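Long-range contacts in citrate lyase subunit beta-like protein (Mycobacterium tuberculosis H37Rv, PDB 6ARB), which is a magnesium-dependent, citrate lyase beta-like member of the HpcH/HpaI aldolase family, has lyase activity and may play a role in fatty acid biosynthesis: residues Pro16-Cys21 against Ala36-Leu41; Leu184-Val189 against Val213-His218. One frame throughout, in Å; residues are numbered along the deposited sequence.

Contact 1 of 2, residues Pro16-Cys21 against Ala36-Leu41; sequences PGWLFC and ADVVIL. With COA (coenzyme A), chain F.
The first beta-alpha-beta unit of a TIM barrel brings W18 onto V38 and F20 onto I40, parallel neighbours joined through helix 29-35. W18, V38, F20 and I40 point into the barrel, whereas L19, C21, V39 and L41 turn to the outer side, where helix 29-35 packs. V38 packs against one face of the indole: its CB stands 3.5 Å from the centroid of the five-membered ring of W18, a CH-pi contact. With its CG1 anti to the backbone N (chi1 171°), V38 reaches the six-membered ring with CG1 and the NE1-CE2 side with CG2. One face of the F20 ring receives I40 CD1, 4.0 Å from its centroid. The backbones are tied by L19 N to V38 O, I40 N to L19 O and C21 N to I40 O. At the start of strand 17-21, G17 forms two hydrogen bonds with D37, just ahead of strand 38-41: D37 N donates to G17 O (2.7 Å), and G17 N reaches the anti lone pair of D37 OD2 (2.9 Å). D37 OD1 pairs with R226. At the other end of the strand pair, the F20 carbonyl O accepts coenzyme A N6A at 2.9 Å, while the F20 ring lies between I40 and C2P of the thiol-bearing arm.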
loop_
_atom_site.group_PDB
_atom_site.type_symbol
_atom_site.label_atom_id
_atom_site.label_comp_id
_atom_site.label_asym_id
_atom_site.label_seq_id
_atom_site.Cartn_x
_atom_site.Cartn_y
_atom_site.Cartn_z
ATOM N N PRO A 16 -23.336 9.242 8.270
ATOM C CA PRO A 16 -22.130 8.409 8.315
ATOM C C PRO A 16 -22.139 7.399 9.463
ATOM O O PRO A 16 -21.242 6.565 9.529
ATOM C CB PRO A 16 -21.025 9.436 8.567
ATOM C CG PRO A 16 -21.706 10.463 9.431
ATOM C CD PRO A 16 -23.128 10.548 8.924
ATOM N N GLY A 17 -23.116 7.490 10.361
ATOM C CA GLY A 17 -23.133 6.634 11.536
ATOM C C GLY A 17 -23.951 5.376 11.353
ATOM O O GLY A 17 -25.164 5.376 11.583
ATOM N N TRP A 18 -23.289 4.299 10.941
ATOM C CA TRP A 18 -23.946 3.004 10.776
ATOM C C TRP A 18 -23.629 2.101 11.969
ATOM O O TRP A 18 -22.520 2.146 12.517
ATOM C CB TRP A 18 -23.488 2.330 9.491
ATOM C CG TRP A 18 -23.921 3.022 8.240
ATOM C CD1 TRP A 18 -24.215 4.345 8.082
ATOM C CD2 TRP A 18 -24.118 2.410 6.960
ATOM N NE1 TRP A 18 -24.579 4.598 6.772
ATOM C CE2 TRP A 18 -24.524 3.422 6.068
ATOM C CE3 TRP A 18 -23.980 1.103 6.482
ATOM C CZ2 TRP A 18 -24.803 3.163 4.725
ATOM C CZ3 TRP A 18 -24.257 0.848 5.144
ATOM C CH2 TRP A 18 -24.658 1.873 4.285
ATOM N N LEU A 19 -24.599 1.281 12.365
ATOM C CA LEU A 19 -24.471 0.492 13.586
ATOM C C LEU A 19 -24.826 -0.965 13.376
ATOM O O LEU A 19 -25.921 -1.275 12.920
ATOM C CB LEU A 19 -25.359 1.077 14.687
ATOM C CG LEU A 19 -25.512 0.351 16.028
ATOM C CD1 LEU A 19 -24.164 0.171 16.734
ATOM C CD2 LEU A 19 -26.461 1.154 16.907
ATOM N N PHE A 20 -23.883 -1.850 13.702
ATOM C CA PHE A 20 -24.145 -3.287 13.766
ATOM C C PHE A 20 -25.062 -3.634 14.944
ATOM O O PHE A 20 -24.848 -3.187 16.059
ATOM C CB PHE A 20 -22.832 -4.056 13.982
ATOM C CG PHE A 20 -22.110 -4.442 12.716
ATOM C CD1 PHE A 20 -22.657 -5.365 11.837
ATOM C CD2 PHE A 20 -20.850 -3.929 12.439
ATOM C CE1 PHE A 20 -21.974 -5.736 10.684
ATOM C CE2 PHE A 20 -20.165 -4.296 11.295
ATOM C CZ PHE A 20 -20.729 -5.201 10.415
ATOM N N CYS A 21 -26.058 -4.483 14.704
ATOM C CA CYS A 21 -26.796 -5.098 15.800
ATOM C C CYS A 21 -27.064 -6.564 15.461
ATOM O O CYS A 21 -27.582 -6.868 14.388
ATOM C CB CYS A 21 -28.098 -4.339 16.072
ATOM S SG CYS A 21 -29.064 -4.950 17.487
ATOM N N ALA A 36 -28.894 5.168 15.177
ATOM C CA ALA A 36 -27.999 5.149 14.026
ATOM C C ALA A 36 -28.631 5.735 12.778
ATOM O O ALA A 36 -29.847 5.889 12.703
ATOM C CB ALA A 36 -27.546 3.719 13.751
ATOM N N ASP A 37 -27.793 6.054 11.794
ATOM C CA ASP A 37 -28.277 6.474 10.484
ATOM C C ASP A 37 -28.781 5.270 9.689
ATOM O O ASP A 37 -29.844 5.317 9.068
ATOM C CB ASP A 37 -27.175 7.210 9.719
ATOM C CG ASP A 37 -26.877 8.580 10.313
ATOM O OD1 ASP A 37 -27.831 9.372 10.459
ATOM O OD2 ASP A 37 -25.702 8.862 10.644
ATOM N N VAL A 38 -28.010 4.191 9.723
ATOM C CA VAL A 38 -28.393 2.945 9.088
ATOM C C VAL A 38 -28.022 1.833 10.047
ATOM O O VAL A 38 -26.963 1.896 10.669
ATOM C CB VAL A 38 -27.594 2.712 7.780
ATOM C CG1 VAL A 38 -27.835 1.296 7.235
ATOM C CG2 VAL A 38 -27.955 3.766 6.748
ATOM N N VAL A 39 -28.892 0.829 10.164
ATOM C CA VAL A 39 -28.623 -0.348 10.990
ATOM C C VAL A 39 -28.191 -1.509 10.109
ATOM O O VAL A 39 -28.775 -1.735 9.056
ATOM C CB VAL A 39 -29.868 -0.781 11.773
ATOM C CG1 VAL A 39 -29.635 -2.130 12.452
ATOM C CG2 VAL A 39 -30.238 0.281 12.789
ATOM N N ILE A 40 -27.150 -2.216 10.532
ATOM C CA ILE A 40 -26.761 -3.465 9.901
ATOM C C ILE A 40 -27.169 -4.621 10.799
ATOM O O ILE A 40 -26.523 -4.866 11.826
ATOM C CB ILE A 40 -25.237 -3.561 9.730
ATOM C CG1 ILE A 40 -24.694 -2.348 8.968
ATOM C CG2 ILE A 40 -24.875 -4.870 9.034
ATOM C CD1 ILE A 40 -23.182 -2.169 9.107
ATOM N N LEU A 41 -28.233 -5.324 10.422
ATOM C CA LEU A 41 -28.659 -6.517 11.155
ATOM C C LEU A 41 -27.755 -7.700 10.794
ATOM O O LEU A 41 -27.611 -8.055 9.623
ATOM C CB LEU A 41 -30.149 -6.818 10.907
ATOM C CG LEU A 41 -31.093 -5.704 11.379
ATOM C CD1 LEU A 41 -32.525 -5.911 10.914
ATOM C CD2 LEU A 41 -31.041 -5.540 12.916
HETATM N N1A COA F . -27.416 -2.364 19.061
HETATM C C2A COA F . -28.451 -1.857 19.757
HETATM N N3A COA F . -28.340 -1.549 21.057
HETATM C C4A COA F . -27.180 -1.746 21.721
HETATM C C5A COA F . -26.081 -2.272 21.039
HETATM C C6A COA F . -26.238 -2.573 19.679
HETATM N N6A COA F . -25.079 -3.129 18.928
HETATM N N7A COA F . -25.057 -2.367 21.921
HETATM C C8A COA F . -25.500 -1.920 23.117
HETATM N N9A COA F . -26.785 -1.552 23.002
HETATM C C1B COA F . -27.609 -1.000 24.051
HETATM C C2B COA F . -27.934 -1.928 25.119
HETATM O O2B COA F . -29.119 -2.572 24.808
HETATM C C3B COA F . -28.164 -1.047 26.226
HETATM O O3B COA F . -29.409 -0.483 26.038
HETATM P P3B COA F . -30.197 0.060 27.257
HETATM O O7A COA F . -29.367 -0.143 28.503
HETATM O O8A COA F . -31.486 -0.708 27.360
HETATM O O9A COA F . -30.481 1.536 27.052
HETATM C C4B COA F . -27.154 -0.011 26.067
HETATM O O4B COA F . -26.925 0.050 24.646
HETATM C C5B COA F . -25.926 -0.356 26.761
HETATM O O5B COA F . -25.529 -1.664 26.704
HETATM P P1A COA F . -24.103 -2.152 27.067
HETATM O O1A COA F . -24.130 -2.669 28.473
HETATM O O2A COA F . -23.124 -1.015 26.969
HETATM O O3A COA F . -23.733 -3.281 26.056
HETATM P P2A COA F . -23.855 -4.822 26.367
HETATM O O4A COA F . -23.021 -5.175 27.579
HETATM O O5A COA F . -25.286 -5.214 26.593
HETATM O O6A COA F . -23.315 -5.643 25.161
HETATM C CBP COA F . -22.192 -5.836 22.986
HETATM C CCP COA F . -22.333 -5.125 24.339
HETATM C CDP COA F . -22.592 -7.302 23.122
HETATM C CEP COA F . -20.781 -5.749 22.464
HETATM C CAP COA F . -23.139 -5.103 22.010
HETATM O OAP COA F . -22.701 -3.797 21.913
HETATM C C9P COA F . -23.149 -5.651 20.596
HETATM O O9P COA F . -23.907 -6.553 20.271
HETATM N N8P COA F . -22.227 -5.083 19.665
HETATM C C7P COA F . -22.173 -5.548 18.271
HETATM C C6P COA F . -21.358 -6.776 17.979
HETATM C C5P COA F . -21.403 -7.200 16.542
HETATM O O5P COA F . -22.419 -6.978 15.889
HETATM N N4P COA F . -20.255 -7.855 15.965
HETATM C C3P COA F . -20.304 -8.244 14.597
HETATM C C2P COA F . -19.720 -7.230 13.639
HETATM S S1P COA F . -18.254 -6.382 14.210
#

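Contact 2 of 2, residues Leu184-Val189 against Val213-His218; sequences LALDAV and VTVCIH. With COA (coenzyme A), chain F.
V213, V189 and V215 bury the most surface where strand 213-216, the last of the barrel, meets the segment 184-189. V213 lies beside L186, both side chains pointing the same way into the barrel, with V213 CB 3.6 Å from L186 CG. V215, two residues further along on the same face, sits between two neighbours: its CG2 touches L186 CD2, while its CG1 meets V189 CG1 at 3.7 Å. With V189 CG1 placed anti to the carbonyl carbon (chi1 -61°), that one methyl serves both V215 and I217 CG2. The two backbones are unevenly joined. D187 N donates almost straight (176°) to V213 O at 2.8 Å, but the bonds from V213 N to A185 O and from V215 N to D187 O are weak. On the outer side, a water bridges D187 OD2 and T214 OG1; D187 OD1 also pairs with R171, and T214 OG1 with Y229. Past the strand, I217 O accepts coenzyme A OAP, and H218 NE2 donates to the diphosphate oxygen O2A at 2.6 Å, which lies at the ring edge, near its plane. An apolar barrel wall thus passes into a polar rim that binds coenzyme A, where a bond from ND1 to S220 N helps fix the imidazole's orientation.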
loop_
_atom_site.group_PDB
_atom_site.type_symbol
_atom_site.label_atom_id
_atom_site.label_comp_id
_atom_site.label_asym_id
_atom_site.label_seq_id
_atom_site.Cartn_x
_atom_site.Cartn_y
_atom_site.Cartn_z
ATOM N N LEU A 184 -19.852 3.506 -2.361
ATOM C CA LEU A 184 -19.641 3.937 -0.988
ATOM C C LEU A 184 -18.430 3.220 -0.387
ATOM O O LEU A 184 -18.153 2.064 -0.714
ATOM C CB LEU A 184 -20.888 3.677 -0.144
ATOM C CG LEU A 184 -22.132 4.485 -0.542
ATOM C CD1 LEU A 184 -23.401 3.793 -0.070
ATOM C CD2 LEU A 184 -22.059 5.910 0.006
ATOM N N ALA A 185 -17.707 3.930 0.474
ATOM C CA ALA A 185 -16.565 3.384 1.185
ATOM C C ALA A 185 -16.889 3.435 2.669
ATOM O O ALA A 185 -17.212 4.500 3.198
ATOM C CB ALA A 185 -15.322 4.206 0.882
ATOM N N LEU A 186 -16.818 2.286 3.335
ATOM C CA LEU A 186 -17.128 2.198 4.760
ATOM C C LEU A 186 -15.881 1.838 5.553
ATOM O O LEU A 186 -15.207 0.861 5.236
ATOM C CB LEU A 186 -18.227 1.146 5.010
ATOM C CG LEU A 186 -19.661 1.420 4.566
ATOM C CD1 LEU A 186 -19.769 1.367 3.058
ATOM C CD2 LEU A 186 -20.588 0.386 5.190
ATOM N N ASP A 187 -15.567 2.633 6.581
ATOM C CA ASP A 187 -14.391 2.393 7.421
ATOM C C ASP A 187 -14.697 1.377 8.528
ATOM O O ASP A 187 -15.855 1.226 8.947
ATOM C CB ASP A 187 -13.876 3.713 8.028
ATOM C CG ASP A 187 -12.399 3.654 8.407
ATOM O OD1 ASP A 187 -11.674 2.747 7.933
ATOM O OD2 ASP A 187 -11.953 4.531 9.173
ATOM N N ALA A 188 -13.647 0.700 8.989
ATOM C CA ALA A 188 -13.729 -0.419 9.946
ATOM C C ALA A 188 -14.211 -0.086 11.361
ATOM O O ALA A 188 -14.059 1.039 11.844
ATOM C CB ALA A 188 -12.377 -1.127 10.036
ATOM N N VAL A 189 -14.742 -1.102 12.038
ATOM C CA VAL A 189 -15.302 -0.916 13.380
ATOM C C VAL A 189 -14.220 -0.593 14.417
ATOM O O VAL A 189 -13.059 -0.978 14.251
ATOM C CB VAL A 189 -16.090 -2.162 13.840
ATOM C CG1 VAL A 189 -17.275 -2.437 12.896
ATOM C CG2 VAL A 189 -15.171 -3.373 13.923
ATOM N N VAL A 213 -18.816 6.384 5.472
ATOM C CA VAL A 213 -19.407 5.772 6.653
ATOM C C VAL A 213 -18.328 5.275 7.603
ATOM O O VAL A 213 -17.302 4.753 7.172
ATOM C CB VAL A 213 -20.300 4.573 6.253
ATOM C CG1 VAL A 213 -20.721 3.780 7.493
ATOM C CG2 VAL A 213 -21.519 5.050 5.467
ATOM N N THR A 214 -18.556 5.468 8.901
ATOM C CA THR A 214 -17.782 4.759 9.919
ATOM C C THR A 214 -18.745 3.802 10.618
ATOM O O THR A 214 -19.745 4.220 11.196
ATOM C CB THR A 214 -17.091 5.709 10.934
ATOM O OG1 THR A 214 -16.009 6.399 10.292
ATOM C CG2 THR A 214 -16.509 4.921 12.128
ATOM N N VAL A 215 -18.474 2.510 10.512
ATOM C CA VAL A 215 -19.349 1.519 11.120
ATOM C C VAL A 215 -19.029 1.370 12.596
ATOM O O VAL A 215 -17.863 1.268 12.986
ATOM C CB VAL A 215 -19.195 0.149 10.452
ATOM C CG1 VAL A 215 -20.150 -0.865 11.090
ATOM C CG2 VAL A 215 -19.457 0.269 8.960
ATOM N N CYS A 216 -20.083 1.309 13.401
ATOM C CA CYS A 216 -19.966 1.260 14.852
ATOM C C CYS A 216 -20.508 -0.051 15.402
ATOM O O CYS A 216 -21.299 -0.709 14.746
ATOM C CB CYS A 216 -20.781 2.403 15.459
ATOM S SG CYS A 216 -20.260 4.035 14.933
ATOM N N ILE A 217 -20.125 -0.392 16.635
ATOM C CA ILE A 217 -20.633 -1.593 17.284
ATOM C C ILE A 217 -21.363 -1.310 18.624
ATOM O O ILE A 217 -21.775 -2.241 19.319
ATOM C CB ILE A 217 -19.541 -2.692 17.434
ATOM C CG1 ILE A 217 -18.221 -2.118 17.960
ATOM C CG2 ILE A 217 -19.273 -3.373 16.084
ATOM C CD1 ILE A 217 -18.288 -1.582 19.373
ATOM N N HIS A 218 -21.526 -0.033 18.968
ATOM C CA HIS A 218 -22.241 0.374 20.179
ATOM C C HIS A 218 -22.904 1.717 19.900
ATOM O O HIS A 218 -22.295 2.582 19.267
ATOM C CB HIS A 218 -21.273 0.492 21.362
ATOM C CG HIS A 218 -21.950 0.560 22.699
ATOM N ND1 HIS A 218 -22.488 1.726 23.205
ATOM C CD2 HIS A 218 -22.172 -0.392 23.636
ATOM C CE1 HIS A 218 -23.018 1.487 24.392
ATOM N NE2 HIS A 218 -22.835 0.210 24.680
HETATM N N1A COA F . -27.416 -2.364 19.061
HETATM C C2A COA F . -28.451 -1.857 19.757
HETATM N N3A COA F . -28.340 -1.549 21.057
HETATM C C4A COA F . -27.180 -1.746 21.721
HETATM C C5A COA F . -26.081 -2.272 21.039
HETATM C C6A COA F . -26.238 -2.573 19.679
HETATM N N6A COA F . -25.079 -3.129 18.928
HETATM N N7A COA F . -25.057 -2.367 21.921
HETATM C C8A COA F . -25.500 -1.920 23.117
HETATM N N9A COA F . -26.785 -1.552 23.002
HETATM C C1B COA F . -27.609 -1.000 24.051
HETATM C C2B COA F . -27.934 -1.928 25.119
HETATM O O2B COA F . -29.119 -2.572 24.808
HETATM C C3B COA F . -28.164 -1.047 26.226
HETATM O O3B COA F . -29.409 -0.483 26.038
HETATM P P3B COA F . -30.197 0.060 27.257
HETATM O O7A COA F . -29.367 -0.143 28.503
HETATM O O8A COA F . -31.486 -0.708 27.360
HETATM O O9A COA F . -30.481 1.536 27.052
HETATM C C4B COA F . -27.154 -0.011 26.067
HETATM O O4B COA F . -26.925 0.050 24.646
HETATM C C5B COA F . -25.926 -0.356 26.761
HETATM O O5B COA F . -25.529 -1.664 26.704
HETATM P P1A COA F . -24.103 -2.152 27.067
HETATM O O1A COA F . -24.130 -2.669 28.473
HETATM O O2A COA F . -23.124 -1.015 26.969
HETATM O O3A COA F . -23.733 -3.281 26.056
HETATM P P2A COA F . -23.855 -4.822 26.367
HETATM O O4A COA F . -23.021 -5.175 27.579
HETATM O O5A COA F . -25.286 -5.214 26.593
HETATM O O6A COA F . -23.315 -5.643 25.161
HETATM C CBP COA F . -22.192 -5.836 22.986
HETATM C CCP COA F . -22.333 -5.125 24.339
HETATM C CDP COA F . -22.592 -7.302 23.122
HETATM C CEP COA F . -20.781 -5.749 22.464
HETATM C CAP COA F . -23.139 -5.103 22.010
HETATM O OAP COA F . -22.701 -3.797 21.913
HETATM C C9P COA F . -23.149 -5.651 20.596
HETATM O O9P COA F . -23.907 -6.553 20.271
HETATM N N8P COA F . -22.227 -5.083 19.665
HETATM C C7P COA F . -22.173 -5.548 18.271
HETATM C C6P COA F . -21.358 -6.776 17.979
HETATM C C5P COA F . -21.403 -7.200 16.542
HETATM O O5P COA F . -22.419 -6.978 15.889
HETATM N N4P COA F . -20.255 -7.855 15.965
HETATM C C3P COA F . -20.304 -8.244 14.597
HETATM C C2P COA F . -19.720 -7.230 13.639
HETATM S S1P COA F . -18.254 -6.382 14.210
HETATM O O HOH W 1 -13.521 5.623 10.986
#

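Contact 1 pairs the first two strands of the barrel and contact 2 the last two; they follow in series along the chain, yet their centres lie about 8 Å apart, because a closed barrel makes its first and last strands neighbours. The seam is strand 17-22 against strand 213-216, where W18 O and C216 N, 2.7 Å apart, probably hydrogen-bond, and F20 packs on V215. Each contact pairs the strands of a beta-alpha-beta unit, crossing through helix 29-35 or helix 196-209. Both reach the same coenzyme A, and F20 and V189 lie close to the bound pyruvate, so closing the barrel assembles one site from segments far apart in the sequence.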